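Local coordinates for Ufm1-specific protease (Caenorhabditis elegans, PDB 5EJJ), which is a thiol protease recognising the ubiquitin-like modifier ufm-1 and hydrolysing the peptide bond at its C-terminal glycine, and is required to localise a subset of odorant receptors to cilia, at residues A[471-476]-A[514-519]; A[500-505]-A[544-549]. All blocks are in the same frame, centred on the assembly; numbering follows the deposited sequence.

Contact 1 of 2, residues A[471-476]-A[514-519]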
ATOM      1  N   ALA A 471      16.844  32.195   5.457  1.00 69.71           N
ATOM      2  CA  ALA A 471      17.887  31.432   6.122  1.00 64.16           C
ATOM      3  C   ALA A 471      17.605  31.321   7.615  1.00 60.73           C
ATOM      4  O   ALA A 471      18.521  31.196   8.417  1.00 65.70           O
ATOM      5  CB  ALA A 471      19.254  32.040   5.864  1.00 65.36           C
ATOM      6  N   GLU A 472      16.331  31.386   7.982  1.00 60.14           N
ATOM      7  CA  GLU A 472      15.912  31.008   9.323  1.00 64.32           C
ATOM      8  C   GLU A 472      15.027  29.762   9.219  1.00 67.72           C
ATOM      9  O   GLU A 472      14.570  29.215  10.229  1.00 67.14           O
ATOM     10  CB  GLU A 472      15.169  32.141  10.026  1.00 58.11           C
ATOM     11  CG  GLU A 472      15.076  31.947  11.538  1.00 70.26           C
ATOM     12  CD  GLU A 472      13.697  32.282  12.113  1.00 81.70           C
ATOM     13  OE1 GLU A 472      13.442  33.486  12.379  1.00 83.69           O
ATOM     14  OE2 GLU A 472      12.880  31.344  12.314  1.00 79.07           O
ATOM     15  N   VAL A 473      14.780  29.323   7.985  1.00 66.64           N
ATOM     16  CA  VAL A 473      14.056  28.080   7.755  1.00 65.46           C
ATOM     17  C   VAL A 473      14.900  27.001   8.409  1.00 68.58           C
ATOM     18  O   VAL A 473      14.401  26.156   9.156  1.00 67.50           O
ATOM     19  CB  VAL A 473      13.874  27.786   6.239  1.00 61.69           C
ATOM     20  CG1 VAL A 473      13.278  26.415   6.020  1.00 60.50           C
ATOM     21  CG2 VAL A 473      12.989  28.832   5.590  1.00 59.26           C
ATOM     22  N   VAL A 474      16.203  27.095   8.160  1.00 70.42           N
ATOM     23  CA  VAL A 474      17.185  26.141   8.658  1.00 65.95           C
ATOM     24  C   VAL A 474      17.210  25.965  10.174  1.00 62.68           C
ATOM     25  O   VAL A 474      17.122  24.850  10.664  1.00 62.72           O
ATOM     26  CB  VAL A 474      18.576  26.529   8.196  1.00 64.35           C
ATOM     27  CG1 VAL A 474      19.533  25.379   8.450  1.00 73.99           C
ATOM     28  CG2 VAL A 474      18.542  26.907   6.717  1.00 61.83           C
ATOM     29  N   GLU A 475      17.306  27.054  10.926  1.00 65.05           N
ATOM     30  CA  GLU A 475      17.313  26.956  12.389  1.00 74.35           C
ATOM     31  C   GLU A 475      16.018  26.354  12.939  1.00 75.09           C
ATOM     32  O   GLU A 475      15.798  26.306  14.158  1.00 80.10           O
ATOM     33  CB  GLU A 475      17.503  28.330  13.025  1.00 81.30           C
ATOM     34  CG  GLU A 475      18.609  29.169  12.449  1.00 84.03           C
ATOM     35  CD  GLU A 475      18.764  30.474  13.208  1.00 98.81           C
ATOM     36  OE1 GLU A 475      18.942  31.527  12.551  1.00 90.28           O
ATOM     37  OE2 GLU A 475      18.698  30.443  14.461  1.00104.00           O
ATOM     38  N   ARG A 476      15.151  25.923  12.034  1.00 68.29           N
ATOM     39  CA  ARG A 476      13.868  25.383  12.415  1.00 69.71           C
ATOM     40  C   ARG A 476      13.714  23.976  11.830  1.00 66.86           C
ATOM     41  O   ARG A 476      12.681  23.322  12.005  1.00 65.17           O
ATOM     42  CB  ARG A 476      12.760  26.329  11.945  1.00 70.11           C
ATOM     43  CG  ARG A 476      11.790  26.729  13.041  1.00 72.66           C
ATOM     44  CD  ARG A 476      11.945  28.164  13.534  1.00 69.84           C
ATOM     45  NE  ARG A 476      11.196  28.319  14.780  1.00 80.54           N
ATOM     46  CZ  ARG A 476       9.870  28.439  14.857  1.00 86.80           C
ATOM     47  NH1 ARG A 476       9.134  28.449  13.754  1.00 77.32           N
ATOM     48  NH2 ARG A 476       9.273  28.555  16.041  1.00 93.45           N
ATOM     49  N   THR A 514      22.201  21.536   5.469  1.00 82.68           N
ATOM     50  CA  THR A 514      20.789  21.163   5.393  1.00 76.29           C
ATOM     51  C   THR A 514      20.231  21.271   3.975  1.00 68.13           C
ATOM     52  O   THR A 514      20.425  22.281   3.302  1.00 68.96           O
ATOM     53  CB  THR A 514      19.930  22.046   6.323  1.00 78.74           C
ATOM     54  OG1 THR A 514      20.256  23.425   6.099  1.00 81.22           O
ATOM     55  CG2 THR A 514      20.180  21.699   7.792  1.00 74.69           C
ATOM     56  N   LYS A 515      19.540  20.227   3.527  1.00 65.48           N
ATOM     57  CA  LYS A 515      18.853  20.268   2.237  1.00 67.68           C
ATOM     58  C   LYS A 515      17.342  20.017   2.387  1.00 68.27           C
ATOM     59  O   LYS A 515      16.885  19.524   3.421  1.00 63.82           O
ATOM     60  CB  LYS A 515      19.483  19.292   1.232  1.00 65.45           C
ATOM     61  CG  LYS A 515      20.976  19.503   1.013  1.00 72.37           C
ATOM     62  CD  LYS A 515      21.456  18.873  -0.296  1.00 79.90           C
ATOM     63  CE  LYS A 515      20.773  19.516  -1.509  1.00 77.59           C
ATOM     64  NZ  LYS A 515      21.360  19.090  -2.825  1.00 69.52           N
ATOM     65  N   PHE A 516      16.572  20.367   1.357  1.00 67.68           N
ATOM     66  CA  PHE A 516      15.113  20.305   1.421  1.00 54.20           C
ATOM     67  C   PHE A 516      14.516  19.633   0.188  1.00 57.84           C
ATOM     68  O   PHE A 516      14.854  19.993  -0.946  1.00 59.08           O
ATOM     69  CB  PHE A 516      14.531  21.712   1.548  1.00 50.52           C
ATOM     70  CG  PHE A 516      14.823  22.379   2.858  1.00 50.17           C
ATOM     71  CD1 PHE A 516      13.944  22.265   3.922  1.00 53.43           C
ATOM     72  CD2 PHE A 516      15.966  23.132   3.025  1.00 50.42           C
ATOM     73  CE1 PHE A 516      14.204  22.884   5.132  1.00 51.64           C
ATOM     74  CE2 PHE A 516      16.230  23.752   4.229  1.00 55.02           C
ATOM     75  CZ  PHE A 516      15.350  23.624   5.286  1.00 56.69           C
ATOM     76  N   LEU A 517      13.622  18.667   0.409  1.00 56.96           N
ATOM     77  CA  LEU A 517      12.947  17.982  -0.697  1.00 55.81           C
ATOM     78  C   LEU A 517      11.702  18.750  -1.141  1.00 54.15           C
ATOM     79  O   LEU A 517      10.698  18.805  -0.431  1.00 49.36           O
ATOM     80  CB  LEU A 517      12.609  16.530  -0.340  1.00 50.60           C
ATOM     81  CG  LEU A 517      11.929  15.708  -1.447  1.00 47.90           C
ATOM     82  CD1 LEU A 517      12.599  15.878  -2.802  1.00 46.34           C
ATOM     83  CD2 LEU A 517      11.896  14.245  -1.068  1.00 47.26           C
ATOM     84  N   VAL A 518      11.781  19.342  -2.329  1.00 59.80           N
ATOM     85  CA  VAL A 518      10.755  20.273  -2.775  1.00 57.58           C
ATOM     86  C   VAL A 518       9.993  19.807  -4.002  1.00 55.04           C
ATOM     87  O   VAL A 518      10.576  19.495  -5.044  1.00 58.78           O
ATOM     88  CB  VAL A 518      11.343  21.663  -3.070  1.00 56.52           C
ATOM     89  CG1 VAL A 518      10.223  22.628  -3.433  1.00 56.57           C
ATOM     90  CG2 VAL A 518      12.140  22.166  -1.874  1.00 47.63           C
ATOM     91  N   LEU A 519       8.676  19.773  -3.849  1.00 54.21           N
ATOM     92  CA  LEU A 519       7.769  19.522  -4.948  1.00 56.99           C
ATOM     93  C   LEU A 519       7.170  20.873  -5.359  1.00 59.87           C
ATOM     94  O   LEU A 519       6.437  21.511  -4.587  1.00 54.74           O
ATOM     95  CB  LEU A 519       6.695  18.516  -4.524  1.00 49.79           C
ATOM     96  CG  LEU A 519       5.743  17.981  -5.594  1.00 55.41           C
ATOM     97  CD1 LEU A 519       6.475  17.160  -6.637  1.00 58.48           C
ATOM     98  CD2 LEU A 519       4.634  17.172  -4.954  1.00 53.28           C
TER
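Val473 and Phe516 make the apolar half of this contact, in which the loop 471-476 is laid against one side of the strand 514-519. With CG1 anti to the backbone N (chi1 173°), Val473 turns that methyl to the far end of the phenyl ring, 3.6 Å from CZ of Phe516 and 3.8 Å from its CE1, meeting the ring at a slant. Phe516 answers by extending its ring from the strand toward the loop, so that its far end, at CZ and CE1, takes up the contact.

The second interaction is a methyl group against a mixed polar and apolar side chain. Val474 sets CG1 beside Thr514, 3.8 Å from its CG2 methyl, with the hydroxyl OG1 also next to this branch. The closest CA atoms of the two segments, those of Val474 and Thr514, are still 7.0 Å apart; the loop between strand 462-467 and helix 477-484 is thus packed on the sheet of the C78 peptidase domain by side chains.

Around this seam, helix 477-484 follows directly on the loop and sends Val477 and Leu480 against Phe516. The Phe516 ring also meets Trp546 edge-to-face, while the strand is paired on its two sides with strands 499-507 and 540-542 of the antiparallel sheet of the peptidase domain.

Contact 2 of 2, residues A[500-505]-A[544-549]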
ATOM      1  N   HIS A 500       5.391  26.523  -2.192  1.00 59.41           N
ATOM      2  CA  HIS A 500       5.957  25.204  -2.493  1.00 54.20           C
ATOM      3  C   HIS A 500       5.484  24.148  -1.475  1.00 53.23           C
ATOM      4  O   HIS A 500       4.995  24.483  -0.384  1.00 48.27           O
ATOM      5  CB  HIS A 500       7.492  25.251  -2.500  1.00 55.03           C
ATOM      6  CG  HIS A 500       8.081  26.108  -3.584  1.00 61.80           C
ATOM      7  ND1 HIS A 500       7.324  26.736  -4.539  1.00 67.36           N
ATOM      8  CD2 HIS A 500       9.372  26.421  -3.855  1.00 61.77           C
ATOM      9  CE1 HIS A 500       8.118  27.412  -5.359  1.00 65.74           C
ATOM     10  NE2 HIS A 500       9.362  27.231  -4.967  1.00 62.49           N
ATOM     11  N   THR A 501       5.623  22.872  -1.832  1.00 53.51           N
ATOM     12  CA  THR A 501       5.374  21.799  -0.877  1.00 45.56           C
ATOM     13  C   THR A 501       6.697  21.160  -0.457  1.00 46.70           C
ATOM     14  O   THR A 501       7.548  20.876  -1.300  1.00 45.25           O
ATOM     15  CB  THR A 501       4.446  20.724  -1.446  1.00 44.00           C
ATOM     16  OG1 THR A 501       3.490  21.322  -2.333  1.00 47.66           O
ATOM     17  CG2 THR A 501       3.716  20.026  -0.315  1.00 38.77           C
ATOM     18  N   ILE A 502       6.879  20.961   0.848  1.00 44.27           N
ATOM     19  CA  ILE A 502       8.086  20.307   1.354  1.00 43.06           C
ATOM     20  C   ILE A 502       7.823  18.847   1.752  1.00 43.27           C
ATOM     21  O   ILE A 502       7.017  18.556   2.640  1.00 38.99           O
ATOM     22  CB  ILE A 502       8.710  21.077   2.539  1.00 44.31           C
ATOM     23  CG1 ILE A 502       9.264  22.421   2.069  1.00 47.98           C
ATOM     24  CG2 ILE A 502       9.830  20.267   3.185  1.00 44.76           C
ATOM     25  CD1 ILE A 502       9.855  23.265   3.194  1.00 49.40           C
ATOM     26  N   LEU A 503       8.518  17.934   1.081  1.00 47.98           N
ATOM     27  CA  LEU A 503       8.326  16.502   1.272  1.00 44.97           C
ATOM     28  C   LEU A 503       9.318  15.879   2.249  1.00 43.29           C
ATOM     29  O   LEU A 503       9.061  14.816   2.807  1.00 43.40           O
ATOM     30  CB  LEU A 503       8.405  15.789  -0.073  1.00 41.27           C
ATOM     31  CG  LEU A 503       7.287  16.229  -1.010  1.00 37.63           C
ATOM     32  CD1 LEU A 503       7.437  15.572  -2.357  1.00 41.45           C
ATOM     33  CD2 LEU A 503       5.951  15.901  -0.390  1.00 34.30           C
ATOM     34  N   GLY A 504      10.452  16.533   2.455  1.00 44.52           N
ATOM     35  CA  GLY A 504      11.439  16.001   3.371  1.00 47.94           C
ATOM     36  C   GLY A 504      12.662  16.873   3.541  1.00 50.82           C
ATOM     37  O   GLY A 504      12.856  17.860   2.830  1.00 52.01           O
ATOM     38  N   VAL A 505      13.492  16.492   4.501  1.00 50.62           N
ATOM     39  CA  VAL A 505      14.718  17.210   4.792  1.00 53.12           C
ATOM     40  C   VAL A 505      15.963  16.288   4.686  1.00 60.70           C
ATOM     41  O   VAL A 505      15.839  15.062   4.681  1.00 57.56           O
ATOM     42  CB  VAL A 505      14.604  17.904   6.164  1.00 47.22           C
ATOM     43  CG1 VAL A 505      13.626  19.048   6.073  1.00 47.09           C
ATOM     44  CG2 VAL A 505      14.133  16.930   7.214  1.00 48.01           C
ATOM     45  N   SER A 544      20.140  27.482   0.544  1.00 76.09           N
ATOM     46  CA  SER A 544      20.213  28.679  -0.297  1.00 73.53           C
ATOM     47  C   SER A 544      19.126  28.697  -1.386  1.00 76.62           C
ATOM     48  O   SER A 544      19.336  29.227  -2.480  1.00 75.35           O
ATOM     49  CB  SER A 544      21.589  28.748  -0.969  1.00 73.22           C
ATOM     50  OG  SER A 544      21.723  27.743  -1.969  1.00 62.36           O
ATOM     51  N   PHE A 545      17.973  28.105  -1.080  1.00 76.91           N
ATOM     52  CA  PHE A 545      16.836  28.053  -1.996  1.00 71.99           C
ATOM     53  C   PHE A 545      15.783  29.039  -1.503  1.00 70.41           C
ATOM     54  O   PHE A 545      15.021  29.599  -2.289  1.00 72.02           O
ATOM     55  CB  PHE A 545      16.283  26.627  -2.040  1.00 63.12           C
ATOM     56  CG  PHE A 545      15.080  26.436  -2.934  1.00 62.54           C
ATOM     57  CD1 PHE A 545      15.221  26.362  -4.316  1.00 62.35           C
ATOM     58  CD2 PHE A 545      13.813  26.258  -2.385  1.00 62.12           C
ATOM     59  CE1 PHE A 545      14.108  26.143  -5.145  1.00 58.48           C
ATOM     60  CE2 PHE A 545      12.700  26.040  -3.206  1.00 59.11           C
ATOM     61  CZ  PHE A 545      12.851  25.983  -4.590  1.00 53.69           C
ATOM     62  N   TRP A 546      15.763  29.267  -0.195  1.00 67.39           N
ATOM     63  CA  TRP A 546      14.833  30.223   0.393  1.00 71.57           C
ATOM     64  C   TRP A 546      15.404  31.655   0.421  1.00 80.57           C
ATOM     65  O   TRP A 546      16.523  31.872   0.901  1.00 82.51           O
ATOM     66  CB  TRP A 546      14.455  29.779   1.809  1.00 70.40           C
ATOM     67  CG  TRP A 546      14.095  28.319   1.933  1.00 70.17           C
ATOM     68  CD1 TRP A 546      14.693  27.395   2.741  1.00 68.05           C
ATOM     69  CD2 TRP A 546      13.055  27.623   1.232  1.00 70.76           C
ATOM     70  NE1 TRP A 546      14.088  26.173   2.591  1.00 62.42           N
ATOM     71  CE2 TRP A 546      13.083  26.286   1.666  1.00 67.02           C
ATOM     72  CE3 TRP A 546      12.101  28.002   0.284  1.00 67.04           C
ATOM     73  CZ2 TRP A 546      12.197  25.331   1.184  1.00 64.15           C
ATOM     74  CZ3 TRP A 546      11.225  27.054  -0.190  1.00 60.33           C
ATOM     75  CH2 TRP A 546      11.277  25.738   0.257  1.00 62.25           C
ATOM     76  N   SER A 547      14.631  32.623  -0.084  1.00 76.72           N
ATOM     77  CA  SER A 547      15.053  34.031  -0.117  1.00 80.86           C
ATOM     78  C   SER A 547      15.295  34.591   1.294  1.00 81.21           C
ATOM     79  O   SER A 547      14.396  34.593   2.140  1.00 73.01           O
ATOM     80  CB  SER A 547      14.024  34.889  -0.874  1.00 82.41           C
ATOM     81  OG  SER A 547      14.492  36.214  -1.107  1.00 85.23           O
ATOM     82  N   LYS A 548      16.514  35.075   1.528  1.00 79.74           N
ATOM     83  CA  LYS A 548      16.947  35.496   2.856  1.00 78.92           C
ATOM     84  C   LYS A 548      16.368  36.851   3.242  1.00 83.32           C
ATOM     85  O   LYS A 548      16.328  37.211   4.423  1.00 85.05           O
ATOM     86  CB  LYS A 548      18.478  35.562   2.913  1.00 85.20           C
ATOM     87  CG  LYS A 548      19.183  34.563   2.002  1.00 86.19           C
ATOM     88  CD  LYS A 548      20.106  35.270   1.014  1.00 94.11           C
ATOM     89  CE  LYS A 548      19.364  36.317   0.177  1.00 94.69           C
ATOM     90  NZ  LYS A 548      18.297  35.731  -0.693  1.00 90.68           N
ATOM     91  N   ASP A 549      15.923  37.604   2.240  1.00 82.73           N
ATOM     92  CA  ASP A 549      15.429  38.959   2.457  1.00 81.91           C
ATOM     93  C   ASP A 549      14.008  38.933   3.024  1.00 77.54           C
ATOM     94  O   ASP A 549      13.577  39.865   3.703  1.00 75.80           O
ATOM     95  CB  ASP A 549      15.465  39.748   1.139  1.00 87.32           C
ATOM     96  CG  ASP A 549      16.660  39.371   0.252  1.00 98.40           C
ATOM     97  OD1 ASP A 549      17.757  39.100   0.794  1.00100.62           O
ATOM     98  OD2 ASP A 549      16.503  39.343  -0.993  1.00 99.83           O
TER
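His500 and Phe545 meet rim to rim, with no overlap of their faces. Their centroids are 5.6 Å apart and their planes are inclined by 40°, with CD2 of His500 3.4 Å from CE2 of Phe545. The two side chains extend to meet each other, the imidazole from the strand and the phenyl ring of Phe545, its CG anti to the backbone N (chi1 179°), from the loop.

Trp546 lies next to Phe545, whose CD2 sits over one face of the indole, displaced toward its rim. The six-membered end of that indole meets Ile502 obliquely, CD1 of Ile502 lying 3.7 Å from CZ2 of Trp546. CZ3 of Trp546 also comes within 4.2 Å of CD2 of His500, so the indole spans the two strand residues.

His500 packs against the side chains of Asp520, an active-site residue by similarity, and His522, the inferred active-site histidine. An alanine here is likely to open a gap beside Phe545 and take from the His522 ring the imidazole it meets. Strand 499-507 lies between strands 491-494 and 514-519, and Ile493 of the former touches both His500 and Trp546; the loop 544-549 links strands 540-542 and 552-557.

Overall arrangement
The two contacts are interleaved along the chain and their centres lie only 5 Å apart, a worked case of two loops packed on one sheet in this C78 peptidase. Strands 499-507 and 514-519 are antiparallel neighbours, probably bonded from Leu517 N to Gly504 O (2.7 Å) and from Leu503 N to Leu517 O (2.8 Å). On the loop side Trp546 joins the contacts: its NE1 is 3.5 Å from CG1 of Val473. The probable active site lies nearer contact 2, where the His500 side chain is about 3 Å from that of His522 and about 4 Å from that of Asp520, assigned by similarity; in contact 1, Phe516 is about 11 Å from Asp520, side chain to side chain.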